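Long-range contacts in xylanase 10C (Pseudomonas cellulosa, PDB 1GNY), which cleaves internal linkages of the xylan backbone and, through the N-terminal family 15 carbohydrate-binding module described here, binds xylan and xylooligosaccharides: residues Met61-Ser66 with Ile140-Val145; Glu90-Ala95 with Ile112-Asp117. One frame throughout, in Å; residues are numbered along the deposited sequence.

Interaction 1: residues Met61-Ser66 with Ile140-Val145. With NA (sodium ion), chain C.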
ATOM      1  N   MET A  61       1.504  -6.389  -4.243  1.00 13.97           N
ATOM      2  CA  MET A  61       1.203  -5.296  -5.168  1.00 13.65           C
ATOM      3  C   MET A  61       2.063  -5.362  -6.420  1.00 13.72           C
ATOM      4  O   MET A  61       3.262  -5.501  -6.297  1.00 14.90           O
ATOM      5  CB  MET A  61       1.428  -3.937  -4.484  1.00 13.76           C
ATOM      6  CG  MET A  61       0.583  -3.712  -3.293  1.00 13.64           C
ATOM      7  SD  MET A  61       0.409  -1.913  -2.974  1.00 14.69           S
ATOM      8  CE  MET A  61      -0.592  -2.009  -1.520  1.00 15.25           C
ATOM      9  N   VAL A  62       1.463  -5.263  -7.604  1.00 13.33           N
ATOM     10  CA  VAL A  62       2.282  -5.144  -8.845  1.00 13.91           C
ATOM     11  C   VAL A  62       2.371  -3.642  -9.074  1.00 14.33           C
ATOM     12  O   VAL A  62       1.324  -2.983  -9.209  1.00 13.35           O
ATOM     13  CB  VAL A  62       1.677  -5.822 -10.059  1.00 13.96           C
ATOM     14  CG1 VAL A  62       2.521  -5.532 -11.322  1.00 15.83           C
ATOM     15  CG2 VAL A  62       1.583  -7.338  -9.848  1.00 15.41           C
ATOM     16  N   VAL A  63       3.589  -3.110  -9.137  1.00 13.48           N
ATOM     17  CA  VAL A  63       3.804  -1.657  -9.291  1.00 13.77           C
ATOM     18  C   VAL A  63       4.758  -1.300 -10.413  1.00 15.08           C
ATOM     19  O   VAL A  63       5.504  -2.150 -10.873  1.00 14.95           O
ATOM     20  CB  VAL A  63       4.320  -0.987  -7.989  1.00 13.64           C
ATOM     21  CG1 VAL A  63       3.388  -1.284  -6.832  1.00 14.23           C
ATOM     22  CG2 VAL A  63       5.757  -1.455  -7.634  1.00 15.87           C
ATOM     23  N   ASN A  64       4.679  -0.059 -10.873  1.00 15.43           N
ATOM     24  CA  ASN A  64       5.670   0.493 -11.797  1.00 16.32           C
ATOM     25  C   ASN A  64       6.132   1.815 -11.249  1.00 16.99           C
ATOM     26  O   ASN A  64       5.304   2.695 -10.910  1.00 16.30           O
ATOM     27  CB  ASN A  64       5.148   0.657 -13.199  1.00 17.57           C
ATOM     28  CG  ASN A  64       6.270   0.989 -14.184  1.00 18.25           C
ATOM     29  OD1 ASN A  64       6.681   2.133 -14.296  1.00 16.46           O
ATOM     30  ND2 ASN A  64       6.823  -0.051 -14.854  1.00 21.21           N
ATOM     31  N   VAL A  65       7.447   1.964 -11.125  1.00 16.47           N
ATOM     32  CA  VAL A  65       8.042   3.185 -10.553  1.00 18.02           C
ATOM     33  C   VAL A  65       8.698   4.043 -11.650  1.00 17.13           C
ATOM     34  O   VAL A  65       9.341   3.512 -12.544  1.00 16.38           O
ATOM     35  CB  VAL A  65       8.937   2.927  -9.307  1.00 19.77           C
ATOM     36  CG1 VAL A  65       8.794   1.476  -8.711  1.00 21.78           C
ATOM     37  CG2 VAL A  65      10.377   3.335  -9.487  1.00 21.04           C
ATOM     38  N   SER A  66       8.487   5.354 -11.607  1.00 16.41           N
ATOM     39  CA  SER A  66       9.051   6.236 -12.645  1.00 17.14           C
ATOM     40  C   SER A  66      10.552   6.440 -12.455  1.00 16.61           C
ATOM     41  O   SER A  66      11.125   6.245 -11.367  1.00 15.79           O
ATOM     42  CB  SER A  66       8.369   7.614 -12.688  1.00 18.26           C
ATOM     43  OG  SER A  66       8.807   8.448 -11.634  1.00 18.85           O
ATOM     44  N   ILE A 140       4.359   6.942  -8.968  1.00 12.08           N
ATOM     45  CA  ILE A 140       4.198   5.510  -8.688  1.00 12.34           C
ATOM     46  C   ILE A 140       2.871   5.065  -9.288  1.00 12.70           C
ATOM     47  O   ILE A 140       1.870   5.754  -9.082  1.00 13.06           O
ATOM     48  CB  ILE A 140       4.192   5.229  -7.164  1.00 13.12           C
ATOM     49  CG1 ILE A 140       5.535   5.586  -6.498  1.00 12.07           C
ATOM     50  CG2 ILE A 140       3.855   3.756  -6.882  1.00 12.68           C
ATOM     51  CD1 ILE A 140       6.752   4.821  -6.947  1.00 14.88           C
ATOM     52  N   THR A 141       2.869   3.942 -10.017  1.00 12.18           N
ATOM     53  CA  THR A 141       1.651   3.314 -10.541  1.00 12.77           C
ATOM     54  C   THR A 141       1.427   1.957  -9.881  1.00 13.46           C
ATOM     55  O   THR A 141       2.330   1.118  -9.855  1.00 13.18           O
ATOM     56  CB  THR A 141       1.662   3.165 -12.078  1.00 13.40           C
ATOM     57  OG1 THR A 141       1.741   4.478 -12.679  1.00 13.85           O
ATOM     58  CG2 THR A 141       0.381   2.499 -12.580  1.00 13.64           C
ATOM     59  N   ILE A 142       0.231   1.770  -9.313  1.00 12.17           N
ATOM     60  CA  ILE A 142      -0.213   0.444  -8.806  1.00 12.37           C
ATOM     61  C   ILE A 142      -1.118  -0.212  -9.865  1.00 11.98           C
ATOM     62  O   ILE A 142      -2.166   0.327 -10.216  1.00 12.54           O
ATOM     63  CB  ILE A 142      -0.961   0.511  -7.436  1.00 12.39           C
ATOM     64  CG1 ILE A 142      -0.154   1.296  -6.417  1.00 14.29           C
ATOM     65  CG2 ILE A 142      -1.244  -0.906  -6.917  1.00 15.02           C
ATOM     66  CD1 ILE A 142      -0.597   2.712  -6.254  1.00 14.52           C
ATOM     67  N   LYS A 143      -0.708  -1.370 -10.368  1.00 12.31           N
ATOM     68  CA  LYS A 143      -1.489  -2.122 -11.393  1.00 12.79           C
ATOM     69  C   LYS A 143      -2.516  -3.077 -10.759  1.00 12.75           C
ATOM     70  O   LYS A 143      -3.613  -3.272 -11.308  1.00 13.63           O
ATOM     71  CB  LYS A 143      -0.542  -2.904 -12.336  1.00 12.71           C
ATOM     72  CG  LYS A 143       0.335  -2.018 -13.161  1.00 13.82           C
ATOM     73  CD  LYS A 143       1.014  -2.760 -14.288  1.00 17.01           C
ATOM     74  CE  LYS A 143       1.407  -1.842 -15.422  1.00 18.06           C
ATOM     75  NZ  LYS A 143       2.084  -2.629 -16.500  1.00 16.85           N
ATOM     76  N   SER A 144      -2.140  -3.685  -9.640  1.00 12.40           N
ATOM     77  CA  SER A 144      -3.002  -4.661  -8.942  1.00 12.72           C
ATOM     78  C   SER A 144      -2.576  -4.845  -7.493  1.00 12.16           C
ATOM     79  O   SER A 144      -1.391  -4.658  -7.145  1.00 12.44           O
ATOM     80  CB  SER A 144      -2.957  -6.031  -9.645  1.00 13.07           C
ATOM     81  OG  SER A 144      -1.666  -6.665  -9.522  1.00 13.07           O
ATOM     82  N   VAL A 145      -3.552  -5.234  -6.671  1.00 12.69           N
ATOM     83  CA  VAL A 145      -3.288  -5.577  -5.266  1.00 12.70           C
ATOM     84  C   VAL A 145      -4.057  -6.855  -4.953  1.00 13.75           C
ATOM     85  O   VAL A 145      -5.260  -6.918  -5.175  1.00 13.25           O
ATOM     86  CB  VAL A 145      -3.712  -4.478  -4.276  1.00 13.11           C
ATOM     87  CG1 VAL A 145      -3.431  -4.887  -2.845  1.00 13.78           C
ATOM     88  CG2 VAL A 145      -3.017  -3.147  -4.607  1.00 14.01           C
TER
HETATM   89 NA    NA C1244       8.976   2.551 -14.989  1.00 34.18          NA
HETATM   90  O   HOH W   1       8.941   0.468 -16.828  1.00 31.91           O
HETATM   91  O   HOH W   2       8.955   4.049 -16.238  1.00 36.61           O
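The flat group here is the amide of Asn64, whose CB sits 4.4 Å from Thr141 CB on the neighbouring strand. With CG anti to the backbone N (chi1 -170°), the amide swings away from Thr141 and presents its two polar ends to different partners. Its OD1 binds a sodium ion at 2.4 Å, while ND2 donates both to Asp105 and to a water that is itself a ligand of the metal. Val65 O, Ala102 O and a second water also coordinate the sodium. Four backbone hydrogen bonds join the antiparallel strands, the straightest from Thr141 N to Asn64 O (2.9 Å, 170° at the hydrogen). On the face with Val62, its CG2 lies 3.3 Å from Ser144 OG, and its CG1 meets the base of Lys143, whose extended chain leads away to a salt bridge with Asp105. The other face is apolar: Met61 runs alongside Val145, CG to CG2 3.9 Å, and Ile140 directs CD1 at Val65 CB, 3.7 Å away. Ile130 of strand 126-133 packs against Met61 and Ile142 from the other sheet. At the centre the register slips by one residue, for Val62 O accepts from Lys143 N (2.8 Å) while Val62 N donates to Ser144 O (3.0 Å). Two residues thus face one, a classic beta bulge within an antiparallel sheet of the CBM15 beta-jelly roll.

Interaction 2: residues Glu90-Ala95 with Ile112-Asp117. With XYP (beta-D-xylopyranose), chain B; XYP (beta-D-xylopyranose), chain D.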
ATOM      1  N   GLU A  90       0.440  -1.981  10.729  1.00 19.32           N
ATOM      2  CA  GLU A  90       1.544  -2.825  10.262  1.00 19.17           C
ATOM      3  C   GLU A  90       2.531  -1.865   9.596  1.00 19.55           C
ATOM      4  O   GLU A  90       2.295  -1.376   8.496  1.00 17.53           O
ATOM      5  CB  GLU A  90       1.103  -3.893   9.241  1.00 19.71           C
ATOM      6  CG  GLU A  90       2.267  -4.751   8.707  1.00 20.64           C
ATOM      7  CD  GLU A  90       3.112  -5.386   9.814  1.00 22.86           C
ATOM      8  OE1 GLU A  90       2.617  -6.302  10.500  1.00 20.97           O
ATOM      9  OE2 GLU A  90       4.272  -4.945  10.019  1.00 24.90           O
ATOM     10  N   TRP A  91       3.649  -1.641  10.275  1.00 19.41           N
ATOM     11  CA  TRP A  91       4.665  -0.663   9.876  1.00 20.14           C
ATOM     12  C   TRP A  91       6.043  -1.281   9.544  1.00 20.38           C
ATOM     13  O   TRP A  91       7.004  -0.557   9.321  1.00 20.41           O
ATOM     14  CB  TRP A  91       4.835   0.311  11.068  1.00 20.58           C
ATOM     15  CG  TRP A  91       3.518   0.929  11.481  1.00 21.10           C
ATOM     16  CD1 TRP A  91       2.816   0.735  12.644  1.00 21.30           C
ATOM     17  CD2 TRP A  91       2.748   1.834  10.700  1.00 20.05           C
ATOM     18  NE1 TRP A  91       1.656   1.474  12.621  1.00 19.91           N
ATOM     19  CE2 TRP A  91       1.593   2.164  11.445  1.00 21.35           C
ATOM     20  CE3 TRP A  91       2.945   2.445   9.450  1.00 20.91           C
ATOM     21  CZ2 TRP A  91       0.623   3.054  10.968  1.00 20.95           C
ATOM     22  CZ3 TRP A  91       1.982   3.332   8.982  1.00 19.18           C
ATOM     23  CH2 TRP A  91       0.835   3.613   9.734  1.00 22.04           C
ATOM     24  N   ASP A  92       6.128  -2.595   9.476  1.00 20.87           N
ATOM     25  CA  ASP A  92       7.449  -3.268   9.313  1.00 22.05           C
ATOM     26  C   ASP A  92       7.835  -3.709   7.878  1.00 21.49           C
ATOM     27  O   ASP A  92       8.887  -4.363   7.682  1.00 22.53           O
ATOM     28  CB  ASP A  92       7.559  -4.467  10.280  1.00 23.64           C
ATOM     29  CG  ASP A  92       7.469  -4.059  11.760  1.00 28.13           C
ATOM     30  OD1 ASP A  92       7.888  -2.936  12.145  1.00 34.75           O
ATOM     31  OD2 ASP A  92       6.960  -4.823  12.615  1.00 35.54           O
ATOM     32  N   CYS A  93       7.033  -3.330   6.889  1.00 19.91           N
ATOM     33  CA  CYS A  93       7.310  -3.675   5.498  1.00 19.25           C
ATOM     34  C   CYS A  93       8.039  -2.522   4.834  1.00 18.96           C
ATOM     35  O   CYS A  93       7.716  -1.367   5.079  1.00 20.02           O
ATOM     36  CB  CYS A  93       6.018  -3.980   4.754  1.00 19.76           C
ATOM     37  SG  CYS A  93       5.133  -5.412   5.422  1.00 19.23           S
ATOM     38  N   LEU A  94       9.047  -2.843   4.034  1.00 19.09           N
ATOM     39  CA  LEU A  94       9.783  -1.818   3.286  1.00 19.18           C
ATOM     40  C   LEU A  94      10.496  -2.415   2.101  1.00 18.96           C
ATOM     41  O   LEU A  94      11.036  -3.523   2.188  1.00 19.08           O
ATOM     42  CB  LEU A  94      10.811  -1.112   4.171  1.00 20.60           C
ATOM     43  CG  LEU A  94      11.452   0.133   3.555  1.00 22.40           C
ATOM     44  CD1 LEU A  94      10.425   1.244   3.448  1.00 23.50           C
ATOM     45  CD2 LEU A  94      12.626   0.555   4.393  1.00 25.52           C
ATOM     46  N   ALA A  95      10.464  -1.678   0.999  1.00 16.79           N
ATOM     47  CA  ALA A  95      11.199  -1.985  -0.218  1.00 16.99           C
ATOM     48  C   ALA A  95      12.165  -0.836  -0.391  1.00 16.86           C
ATOM     49  O   ALA A  95      11.786   0.299  -0.684  1.00 16.51           O
ATOM     50  CB  ALA A  95      10.273  -2.087  -1.413  1.00 17.66           C
ATOM     51  N   ILE A 112       1.233  -9.182   7.035  1.00 18.57           N
ATOM     52  CA  ILE A 112       0.675  -8.572   8.248  1.00 18.96           C
ATOM     53  C   ILE A 112       0.870  -9.561   9.402  1.00 19.71           C
ATOM     54  O   ILE A 112       0.395 -10.685   9.345  1.00 19.71           O
ATOM     55  CB  ILE A 112      -0.840  -8.233   8.084  1.00 18.92           C
ATOM     56  CG1 ILE A 112      -1.047  -7.164   7.000  1.00 19.09           C
ATOM     57  CG2 ILE A 112      -1.434  -7.805   9.426  1.00 19.18           C
ATOM     58  CD1 ILE A 112      -2.540  -6.944   6.559  1.00 21.90           C
ATOM     59  N   ASP A 113       1.575  -9.138  10.440  1.00 21.73           N
ATOM     60  CA  ASP A 113       1.839  -9.985  11.609  1.00 22.88           C
ATOM     61  C   ASP A 113       2.111  -9.112  12.855  1.00 24.07           C
ATOM     62  O   ASP A 113       3.242  -8.670  13.077  1.00 24.91           O
ATOM     63  CB  ASP A 113       3.028 -10.899  11.320  1.00 24.12           C
ATOM     64  CG  ASP A 113       3.347 -11.862  12.467  1.00 26.41           C
ATOM     65  OD1 ASP A 113       2.532 -12.036  13.401  1.00 26.62           O
ATOM     66  OD2 ASP A 113       4.432 -12.485  12.505  1.00 31.62           O
ATOM     67  N   GLU A 114       1.059  -8.863  13.626  1.00 23.67           N
ATOM     68  CA  GLU A 114       1.130  -8.097  14.876  1.00 24.32           C
ATOM     69  C   GLU A 114       0.982  -9.033  16.080  1.00 25.30           C
ATOM     70  O   GLU A 114       0.132  -9.920  16.107  1.00 24.08           O
ATOM     71  CB  GLU A 114       0.088  -6.980  14.920  1.00 24.41           C
ATOM     72  CG  GLU A 114       0.358  -5.850  13.913  1.00 23.48           C
ATOM     73  CD  GLU A 114       1.575  -5.015  14.291  1.00 25.55           C
ATOM     74  OE1 GLU A 114       1.512  -4.261  15.281  1.00 24.79           O
ATOM     75  OE2 GLU A 114       2.612  -5.135  13.604  1.00 26.39           O
ATOM     76  N   ASP A 115       1.830  -8.818  17.078  1.00 27.31           N
ATOM     77  CA  ASP A 115       1.860  -9.696  18.267  1.00 28.93           C
ATOM     78  C   ASP A 115       0.536  -9.702  19.058  1.00 28.85           C
ATOM     79  O   ASP A 115       0.138 -10.745  19.574  1.00 29.95           O
ATOM     80  CB  ASP A 115       3.025  -9.340  19.192  1.00 30.14           C
ATOM     81  CG  ASP A 115       4.387  -9.684  18.604  1.00 33.60           C
ATOM     82  OD1 ASP A 115       4.507 -10.583  17.733  1.00 38.42           O
ATOM     83  OD2 ASP A 115       5.422  -9.089  18.977  1.00 38.79           O
ATOM     84  N   ASP A 116      -0.161  -8.570  19.085  1.00 27.68           N
ATOM     85  CA  ASP A 116      -1.474  -8.431  19.765  1.00 27.13           C
ATOM     86  C   ASP A 116      -2.712  -8.809  18.932  1.00 25.73           C
ATOM     87  O   ASP A 116      -3.827  -8.574  19.358  1.00 25.20           O
ATOM     88  CB  ASP A 116      -1.656  -7.029  20.368  1.00 27.95           C
ATOM     89  CG  ASP A 116      -1.800  -5.926  19.321  1.00 29.65           C
ATOM     90  OD1 ASP A 116      -1.727  -6.193  18.101  1.00 29.36           O
ATOM     91  OD2 ASP A 116      -1.992  -4.745  19.655  1.00 32.00           O
ATOM     92  N   ASP A 117      -2.491  -9.336  17.732  1.00 24.53           N
ATOM     93  CA  ASP A 117      -3.581  -9.737  16.796  1.00 23.60           C
ATOM     94  C   ASP A 117      -4.605  -8.619  16.513  1.00 21.55           C
ATOM     95  O   ASP A 117      -5.786  -8.885  16.282  1.00 20.87           O
ATOM     96  CB  ASP A 117      -4.305 -11.018  17.274  1.00 24.25           C
ATOM     97  CG  ASP A 117      -3.427 -12.274  17.197  1.00 28.15           C
ATOM     98  OD1 ASP A 117      -2.352 -12.293  16.535  1.00 29.45           O
ATOM     99  OD2 ASP A 117      -3.767 -13.327  17.788  1.00 34.26           O
TER
HETATM  100  C1  XYP B   4       3.869   5.760  12.082  1.00 23.05           C
HETATM  101  C2  XYP B   4       5.305   6.189  11.865  1.00 26.80           C
HETATM  102  C3  XYP B   4       6.247   5.012  11.966  1.00 29.44           C
HETATM  103  C4  XYP B   4       5.946   4.221  13.220  1.00 27.55           C
HETATM  104  C5  XYP B   4       4.460   3.902  13.238  1.00 27.29           C
HETATM  105  O2  XYP B   4       5.460   6.812  10.598  1.00 29.57           O
HETATM  106  O3  XYP B   4       7.601   5.424  11.965  1.00 31.97           O
HETATM  107  O4  XYP B   4       6.708   3.046  13.107  1.00 33.75           O
HETATM  108  O5  XYP B   4       3.699   5.099  13.231  1.00 22.92           O
HETATM  109  C1  XYP D   3      -0.531   7.911  10.485  1.00 14.93           C
HETATM  110  C2  XYP D   3      -0.577   7.597  11.968  1.00 14.96           C
HETATM  111  C3  XYP D   3       0.842   7.658  12.502  1.00 14.81           C
HETATM  112  C4  XYP D   3       1.739   6.720  11.722  1.00 17.28           C
HETATM  113  C5  XYP D   3       1.602   7.048  10.253  1.00 14.77           C
HETATM  114  O2  XYP D   3      -1.374   8.560  12.651  1.00 17.27           O
HETATM  115  O3  XYP D   3       0.894   7.199  13.841  1.00 19.14           O
HETATM  116  O4  XYP D   3       3.088   6.924  12.137  1.00 19.52           O
HETATM  117  O5  XYP D   3       0.232   7.013   9.829  1.00 15.65           O
HETATM  118  O   HOH W   3       4.067  -2.758  13.036  1.00 28.37           O
HETATM  119  O   HOH W   4       5.932  -7.708  11.313  1.00 44.17           O
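Glu90 lays its aliphatic part beside Ile112, with CG 4.4 Å from Ile112 CG1, and carries its carboxylate onward to the backbone of the next residue. The setting is a pair of loops at the xylan-binding site of a jelly-roll module, one following strand 85-90 and the other strand 106-111. Glu90 leaves the backbone with CG anti to N and then bends at chi2 (53°), which brings the carboxylate between the two loops. Asp113 N donates to OE1 at 3.0 Å along an almost straight line, 177° at the hydrogen, though it approaches well out of the carboxylate plane. The other oxygen, OE2, receives Asp92 N on its anti lone pair, so a single carboxylate grips both loops and limits its own rotation. Glu114 brings a second acid close: its OE2 stands 3.3 Å from Glu90 OE1, the two carboxylate planes 77° apart. Such proximity could raise the proton affinity of either group, although Lys118 forms a salt bridge with Glu114 OE1. A water donates to Glu114 OE2 and accepts from Trp91 N, tying the acid to the residue that meets the sugar. Trp91 NE1 is hydrogen-bonded to Ser87 O, and the indole meets two linked xylose units: O5 of the chain D xylose comes obliquely to Trp91 CH2, 3.5 Å away, and C5 of the chain B xylose lies over one ring face, 3.6 Å from Trp91 CG.

In the fold
Along the chain, both segments of interaction 2 fall between the two strands of interaction 1. Their centres are 21 Å apart, the middle of the chain lies between them, and the nearest atoms stay about 8 Å from each other. Strand 58-65 relates them: within one antiparallel sheet it pairs with strand 139-149, giving interaction 1, and with strand 106-111, which runs directly into segment 112-117. Segment 90-95 instead continues from strand 85-90, an outermost strand of the five-stranded sheet. Interaction 2 therefore connects loops issuing from both sheets, near the Cys93-Cys110 disulfide. One contact joins two neighbouring strands of a sheet and ends at a sodium site; the other adjoins the bound xylose.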